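Local coordinates for protein MamA (Candidatus Magnetobacterium bavaricum, PDB 3VTX) that belongs to the tetratricopeptide-repeat family, whose stacked antiparallel helices form a curved solenoid that commonly serves as a scaffold for protein-protein interactions, at residues A91-L96 with L115-M120; E128-T133 with Q145-A150; S61-V66 with Y77-A82. All blocks are in the same frame, centred on the assembly; numbering follows the deposited sequence.

Contact 1. Residues A91-L96 with L115-M120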
# COMPACT_ATOMS: atom_id res chain seq x y z
N ALA A 91 11.77 -1.39 -7.78
CA ALA A 91 11.82 -2.00 -6.48
C ALA A 91 10.38 -2.14 -5.95
O ALA A 91 10.12 -3.00 -5.12
CB ALA A 91 12.70 -1.12 -5.48
N ALA A 92 9.52 -1.22 -6.31
CA ALA A 92 8.13 -1.23 -5.87
C ALA A 92 7.44 -2.47 -6.46
O ALA A 92 6.76 -3.17 -5.76
CB ALA A 92 7.38 0.04 -6.27
N ILE A 93 7.57 -2.63 -7.77
CA ILE A 93 7.03 -3.82 -8.46
C ILE A 93 7.54 -5.07 -7.79
O ILE A 93 6.78 -5.98 -7.48
CB ILE A 93 7.39 -3.80 -9.96
CG1 ILE A 93 6.65 -2.68 -10.71
CG2 ILE A 93 7.04 -5.13 -10.63
CD1 ILE A 93 7.29 -2.37 -12.05
N ASP A 94 8.86 -5.17 -7.64
CA ASP A 94 9.44 -6.41 -7.10
C ASP A 94 8.82 -6.77 -5.75
O ASP A 94 8.33 -7.88 -5.57
CB ASP A 94 10.96 -6.35 -6.97
CG ASP A 94 11.70 -6.27 -8.31
OD1 ASP A 94 11.14 -6.50 -9.43
OD2 ASP A 94 12.89 -5.89 -8.23
N ALA A 95 8.73 -5.80 -4.84
CA ALA A 95 8.13 -6.00 -3.58
C ALA A 95 6.66 -6.29 -3.61
O ALA A 95 6.21 -7.16 -2.90
CB ALA A 95 8.39 -4.76 -2.63
N LEU A 96 5.90 -5.57 -4.44
CA LEU A 96 4.48 -5.79 -4.48
C LEU A 96 4.18 -7.20 -5.05
O LEU A 96 3.25 -7.87 -4.56
CB LEU A 96 3.77 -4.75 -5.34
CG LEU A 96 3.86 -3.35 -4.73
CD1 LEU A 96 3.57 -2.25 -5.71
CD2 LEU A 96 2.88 -3.26 -3.57
N LEU A 115 -1.25 0.85 -9.97
CA LEU A 115 -0.91 2.27 -9.94
C LEU A 115 0.53 2.43 -10.40
O LEU A 115 0.85 3.36 -11.22
CB LEU A 115 -1.09 2.89 -8.57
CG LEU A 115 -2.55 3.00 -8.13
CD1 LEU A 115 -2.54 3.59 -6.69
CD2 LEU A 115 -3.49 3.87 -9.06
N VAL A 116 1.42 1.61 -9.91
CA VAL A 116 2.83 1.69 -10.29
C VAL A 116 2.98 1.44 -11.83
O VAL A 116 3.60 2.28 -12.54
CB VAL A 116 3.71 0.75 -9.50
CG1 VAL A 116 5.21 0.87 -9.95
CG2 VAL A 116 3.66 1.03 -8.03
N TYR A 117 2.40 0.37 -12.34
CA TYR A 117 2.47 0.06 -13.78
C TYR A 117 1.89 1.16 -14.63
O TYR A 117 2.52 1.62 -15.57
CB TYR A 117 1.73 -1.19 -14.08
CG TYR A 117 2.52 -2.48 -13.80
CD1 TYR A 117 3.85 -2.67 -14.19
CD2 TYR A 117 1.83 -3.56 -13.24
CE1 TYR A 117 4.49 -3.89 -13.94
CE2 TYR A 117 2.50 -4.77 -13.00
CZ TYR A 117 3.79 -4.90 -13.37
OH TYR A 117 4.37 -6.13 -13.12
N ASP A 118 0.78 1.74 -14.20
CA ASP A 118 0.19 2.76 -15.04
C ASP A 118 1.10 4.00 -15.07
O ASP A 118 1.18 4.67 -16.12
CB ASP A 118 -1.19 3.16 -14.59
CG ASP A 118 -2.05 3.80 -15.75
OD1 ASP A 118 -2.08 3.20 -16.83
OD2 ASP A 118 -2.58 4.93 -15.51
N SER A 119 1.75 4.27 -13.96
CA SER A 119 2.65 5.42 -13.87
C SER A 119 3.82 5.29 -14.78
O SER A 119 4.44 6.32 -15.08
CB SER A 119 3.15 5.72 -12.47
OG SER A 119 4.16 4.80 -12.08
N MET A 120 4.15 4.08 -15.14
CA MET A 120 5.25 3.75 -16.05
C MET A 120 4.82 3.64 -17.50
O MET A 120 5.68 3.42 -18.37
CB MET A 120 5.85 2.42 -15.61
CG MET A 120 6.52 2.53 -14.28
SD MET A 120 6.85 0.82 -13.65
CE MET A 120 8.01 0.17 -14.88

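Contact 2. Residues E128-T133 with Q145-A150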
# COMPACT_ATOMS: atom_id res chain seq x y z
N GLU A 128 -4.55 -5.45 -15.88
CA GLU A 128 -4.60 -6.82 -15.31
C GLU A 128 -4.69 -6.74 -13.77
O GLU A 128 -5.55 -7.37 -13.14
CB GLU A 128 -3.36 -7.59 -15.78
CG GLU A 128 -3.19 -9.04 -15.23
CD GLU A 128 -1.98 -9.76 -15.84
OE1 GLU A 128 -0.91 -9.13 -16.17
OE2 GLU A 128 -2.10 -10.97 -15.98
N ALA A 129 -3.86 -5.88 -13.17
CA ALA A 129 -3.81 -5.76 -11.69
C ALA A 129 -5.11 -5.12 -11.19
O ALA A 129 -5.69 -5.49 -10.15
CB ALA A 129 -2.60 -4.83 -11.27
N TYR A 130 -5.61 -4.10 -11.89
CA TYR A 130 -6.88 -3.52 -11.46
C TYR A 130 -8.10 -4.50 -11.56
O TYR A 130 -9.03 -4.41 -10.72
CB TYR A 130 -7.24 -2.26 -12.26
CG TYR A 130 -6.24 -1.13 -12.22
CD1 TYR A 130 -5.63 -0.76 -11.04
CD2 TYR A 130 -5.96 -0.36 -13.38
CE1 TYR A 130 -4.77 0.36 -11.00
CE2 TYR A 130 -5.06 0.75 -13.36
CZ TYR A 130 -4.44 1.05 -12.16
OH TYR A 130 -3.68 2.20 -12.09
N GLU A 131 -8.11 -5.30 -12.62
CA GLU A 131 -9.13 -6.30 -12.84
C GLU A 131 -9.10 -7.28 -11.65
O GLU A 131 -10.17 -7.63 -11.11
CB GLU A 131 -8.90 -7.01 -14.17
CG GLU A 131 -9.37 -6.16 -15.33
CD GLU A 131 -9.14 -6.76 -16.67
OE1 GLU A 131 -8.27 -7.65 -16.80
OE2 GLU A 131 -9.86 -6.34 -17.62
N LYS A 132 -7.90 -7.63 -11.23
CA LYS A 132 -7.77 -8.55 -10.08
C LYS A 132 -8.28 -7.87 -8.87
O LYS A 132 -8.94 -8.51 -8.08
CB LYS A 132 -6.33 -8.98 -9.87
CG LYS A 132 -6.11 -10.10 -8.93
CD LYS A 132 -6.60 -11.46 -9.47
CE LYS A 132 -6.43 -12.54 -8.35
NZ LYS A 132 -7.23 -13.78 -8.64
N THR A 133 -7.99 -6.55 -8.68
CA THR A 133 -8.50 -5.78 -7.58
C THR A 133 -10.01 -5.82 -7.51
O THR A 133 -10.57 -6.02 -6.45
CB THR A 133 -8.03 -4.29 -7.59
OG1 THR A 133 -6.57 -4.24 -7.63
CG2 THR A 133 -8.57 -3.48 -6.44
N GLN A 145 -12.34 3.55 -12.14
CA GLN A 145 -11.83 4.80 -12.68
C GLN A 145 -10.41 4.58 -13.22
O GLN A 145 -10.07 5.07 -14.29
CB GLN A 145 -11.86 5.90 -11.61
CG GLN A 145 -13.20 6.27 -11.10
CD GLN A 145 -13.07 7.23 -9.90
OE1 GLN A 145 -12.54 8.36 -10.09
NE2 GLN A 145 -13.33 6.76 -8.67
N SER A 146 -9.59 3.92 -12.44
CA SER A 146 -8.17 3.66 -12.78
C SER A 146 -8.06 2.83 -14.06
O SER A 146 -7.18 3.11 -14.93
CB SER A 146 -7.41 3.01 -11.63
OG SER A 146 -7.31 3.90 -10.54
N ILE A 147 -8.96 1.83 -14.23
CA ILE A 147 -9.05 1.11 -15.50
C ILE A 147 -9.34 2.05 -16.66
O ILE A 147 -8.67 2.01 -17.68
CB ILE A 147 -9.98 -0.10 -15.49
CG1 ILE A 147 -9.44 -1.14 -14.50
CG2 ILE A 147 -10.16 -0.62 -16.96
CD1 ILE A 147 -10.49 -2.26 -14.23
N GLY A 148 -10.28 2.92 -16.45
CA GLY A 148 -10.64 3.93 -17.47
C GLY A 148 -9.42 4.75 -17.87
O GLY A 148 -9.17 5.00 -19.07
N LEU A 149 -8.63 5.16 -16.85
CA LEU A 149 -7.47 6.03 -17.15
C LEU A 149 -6.43 5.23 -17.98
O LEU A 149 -5.79 5.75 -18.90
CB LEU A 149 -6.87 6.55 -15.91
CG LEU A 149 -5.59 7.44 -16.06
CD1 LEU A 149 -6.02 8.75 -16.74
CD2 LEU A 149 -4.95 7.75 -14.72
N ALA A 150 -6.24 3.98 -17.61
CA ALA A 150 -5.29 3.10 -18.36
C ALA A 150 -5.71 2.94 -19.79
O ALA A 150 -4.84 2.98 -20.70
CB ALA A 150 -5.09 1.75 -17.66
O HOH W 1 -4.68 4.01 -14.00

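Contact 3. Residues S61-V66 with Y77-A82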
# COMPACT_ATOMS: atom_id res chain seq x y z
N SER A 61 14.42 0.22 7.61
CA SER A 61 14.01 -0.87 8.47
C SER A 61 13.37 -2.04 7.72
O SER A 61 13.57 -3.17 8.07
CB SER A 61 13.08 -0.48 9.62
OG SER A 61 13.82 0.28 10.56
N LEU A 62 12.53 -1.73 6.76
CA LEU A 62 11.80 -2.76 6.03
C LEU A 62 12.82 -3.57 5.19
O LEU A 62 12.63 -4.79 5.01
CB LEU A 62 10.76 -2.11 5.10
CG LEU A 62 9.61 -1.45 5.87
CD1 LEU A 62 8.82 -0.44 4.96
CD2 LEU A 62 8.69 -2.51 6.35
N LYS A 63 13.87 -2.96 4.62
CA LYS A 63 14.93 -3.70 3.92
C LYS A 63 15.59 -4.75 4.84
O LYS A 63 15.80 -5.94 4.43
CB LYS A 63 16.03 -2.79 3.27
CG LYS A 63 15.53 -2.14 1.95
CD LYS A 63 16.59 -1.12 1.50
CE LYS A 63 16.36 -0.52 0.10
NZ LYS A 63 17.53 0.53 -0.14
N LYS A 64 15.91 -4.34 6.05
CA LYS A 64 16.52 -5.23 7.07
C LYS A 64 15.54 -6.34 7.46
O LYS A 64 15.93 -7.50 7.54
CB LYS A 64 16.95 -4.48 8.30
CG LYS A 64 18.06 -3.52 8.06
CD LYS A 64 18.29 -2.73 9.36
CE LYS A 64 19.26 -1.54 9.26
NZ LYS A 64 20.39 -1.94 8.39
N PHE A 65 14.25 -6.01 7.63
CA PHE A 65 13.25 -6.98 7.92
C PHE A 65 13.25 -8.11 6.86
O PHE A 65 13.18 -9.29 7.21
CB PHE A 65 11.87 -6.34 8.00
CG PHE A 65 10.74 -7.27 8.29
CD1 PHE A 65 10.21 -8.11 7.29
CD2 PHE A 65 10.17 -7.30 9.52
CE1 PHE A 65 9.13 -8.95 7.62
CE2 PHE A 65 9.13 -8.17 9.86
CZ PHE A 65 8.61 -8.99 8.87
N VAL A 66 13.21 -7.75 5.58
CA VAL A 66 12.98 -8.77 4.56
C VAL A 66 14.23 -9.62 4.35
O VAL A 66 14.13 -10.74 3.81
CB VAL A 66 12.37 -8.21 3.22
CG1 VAL A 66 10.97 -7.68 3.49
CG2 VAL A 66 13.25 -7.19 2.47
N TYR A 77 4.25 -5.39 1.07
CA TYR A 77 3.31 -4.39 0.60
C TYR A 77 3.81 -3.02 1.03
O TYR A 77 3.73 -2.06 0.27
CB TYR A 77 1.89 -4.68 1.15
CG TYR A 77 0.92 -3.51 0.90
CD1 TYR A 77 0.47 -3.19 -0.42
CD2 TYR A 77 0.51 -2.69 1.95
CE1 TYR A 77 -0.38 -2.15 -0.59
CE2 TYR A 77 -0.35 -1.59 1.75
CZ TYR A 77 -0.75 -1.35 0.46
OH TYR A 77 -1.58 -0.28 0.17
N ILE A 78 4.20 -2.88 2.29
CA ILE A 78 4.60 -1.59 2.82
C ILE A 78 5.90 -1.18 2.16
O ILE A 78 6.02 -0.05 1.73
CB ILE A 78 4.71 -1.56 4.34
CG1 ILE A 78 3.36 -1.91 5.00
CG2 ILE A 78 5.28 -0.17 4.76
CD1 ILE A 78 3.40 -2.18 6.56
N LEU A 79 6.82 -2.11 2.00
CA LEU A 79 8.09 -1.86 1.34
C LEU A 79 7.85 -1.44 -0.09
O LEU A 79 8.41 -0.49 -0.58
CB LEU A 79 8.97 -3.11 1.34
CG LEU A 79 10.34 -3.03 0.58
CD1 LEU A 79 11.16 -1.82 1.07
CD2 LEU A 79 11.17 -4.38 0.73
N GLY A 80 6.99 -2.17 -0.78
CA GLY A 80 6.74 -1.76 -2.19
C GLY A 80 6.00 -0.45 -2.33
O GLY A 80 6.33 0.37 -3.19
N SER A 81 5.01 -0.23 -1.48
CA SER A 81 4.32 1.09 -1.40
C SER A 81 5.29 2.24 -1.14
O SER A 81 5.23 3.30 -1.79
CB SER A 81 3.19 1.06 -0.35
OG SER A 81 2.15 0.17 -0.69
N ALA A 82 6.21 2.04 -0.21
CA ALA A 82 7.21 3.05 0.12
C ALA A 82 8.15 3.33 -1.04
O ALA A 82 8.56 4.49 -1.31
CB ALA A 82 8.05 2.55 1.36

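Contact 1. Residues A91-L96 with L115-M120
Ile-93 and Val-116 lie at the middle of a buried, apolar helix-helix contact in the tetratricopeptide-repeat solenoid, where helix 89-102 packs against the next helix in the chain, 107-119. The two segments run roughly antiparallel, with 151° between their directions and 230 Å² of surface buried between them. Each belongs to a tetratricopeptide-repeat sequence, the first to 74-103 and the second to 107-140, so the contact joins consecutive repeats.

Ile-93 makes the most contacts and uses each of its branches differently. Its CG1 lies 3.9 Å from CG1 of Val-116. Beyond it, CD1 meets the thioether of Met-120 tip to tip, with SD 3.6 Å away. The same methyl approaches the Tyr-117 ring obliquely, at 3.7 Å from CE1. The tyrosine crosses the isoleucine at about a right angle, which also brings its hydroxyl near the CG2 branch. Met-120 bends at its CG-SD bond (chi3 64°), and its CE remains close to the same isoleucine tip.

Val-116 divides its two methyls between neighbours on helix 89-102. With CG1 anti to the backbone N (chi1 179°) and turned to Ile-93, CG2 is left to meet CD1 of Leu-96 at 4.0 Å. This second methyl also reaches CB of Ala-92, at 4.2 Å. Phe-84 of helix 73-85 packs on Val-116 as well, and Lys-125 and Ala-126 of helix 123-136 touch Tyr-117, so the surrounding helices continue the packing.

Polar bonding is also found beside this apolar patch, where Lys-89 NZ is hydrogen-bonded to Ser-119 OG. That hydroxyl turns back on its own helix and donates to the carbonyl O of Val-116, with OG and O 2.6 Å apart.

Contact 2. Residues E128-T133 with Q145-A150
The Tyr-130 ring carries Ser-146 over one face and Ala-150 at its edge. CB of Ser-146 stands 3.7 Å from the ring centroid and only 17° off the normal, a CH-pi contact displaced toward the phenol end, since CZ is the ring atom nearest to it. At the edge, CB of Ala-150 lies near the ring plane, 4.4 Å from CE2. Ile-147 comes in obliquely at the root of the ring: its CG1 packs tightly on CB of Tyr-130, at 3.3 Å, as the two side chains run alongside in opposite senses. Its CD1 goes on to the aliphatic CG of Glu-131.

The phenol is tied to the opposite backbone through a water, which lies 2.8 Å from Tyr-130 OH. This water donates to the carbonyl O of Ser-146, also at 2.8 Å, so one serine offers its CB to the ring and its carbonyl to the bridge. Its hydroxyl has other partners, Tyr-111 OH and Arg-142 O.

The contact joins helix 123-136 to helix 141-153, with segments 128-133 and 145-150 antiparallel to within 18°, and carries the packing from one tetratricopeptide-repeat sequence into the next. Helix 107-119 adjoins it through Leu-115 and Tyr-111, both against Tyr-130, while Tyr-163 of helix 157-169 touches Ile-147.

Contact 3. Residues S61-V66 with Y77-A82
Leu-62 and Leu-79 mark the closest backbone approach, their CA atoms 6.0 Å apart, where segments 61-66 and 77-82, on helices 55-68 and 73-85, run at 141° between their directions. Leu-79 divides its fork between two residues of the first helix. A chi1 of 176° puts CG on the far side from the backbone N and places CD1 against CB of Leu-62, at 4.1 Å. The other branch, CD2, meets CG2 of Val-66 at 3.9 Å, the two side chains lying oblique to one another. Leu-62 extends past this fork and lies roughly perpendicular to Ile-78, its CD1 within 3.6 Å of CG2 of the isoleucine. At the border Lys-63 brushes Leu-79 CD1 with its CG, while its ammonium group turns off from the other helix. Met-50 of helix 39-51 covers Ile-78, and Ile-59 packs on Leu-79 within the same pair of helices.

This is the helix-on-helix packing of a tetratricopeptide-repeat array, made between these segments chiefly by branched aliphatic side chains. With no directional bond across it, the contact depends on the fit of the branches and on their partial removal from water, and the charged lysine end stays outside that apolar patch.

How the contacts relate
The three contacts share no helix but follow one another along the solenoid, each joining a pair of consecutive helices. Contact 1 stands between the others: its Ala-92 and Ala-95 press on Gly-80 of contact 3, and its Asp-118 packs on Tyr-130 and Ala-150 of contact 2. Contacts 2 and 3 lie on opposite sides of the chain's centre, their own centres about 24 Å apart. Contacts 1 and 2 are buried, whereas contact 3 is only partly so. Contact 3 is aliphatic, contact 1 adds a thioether and a tyrosine, and contact 2 combines a CH-pi contact with a water bridge.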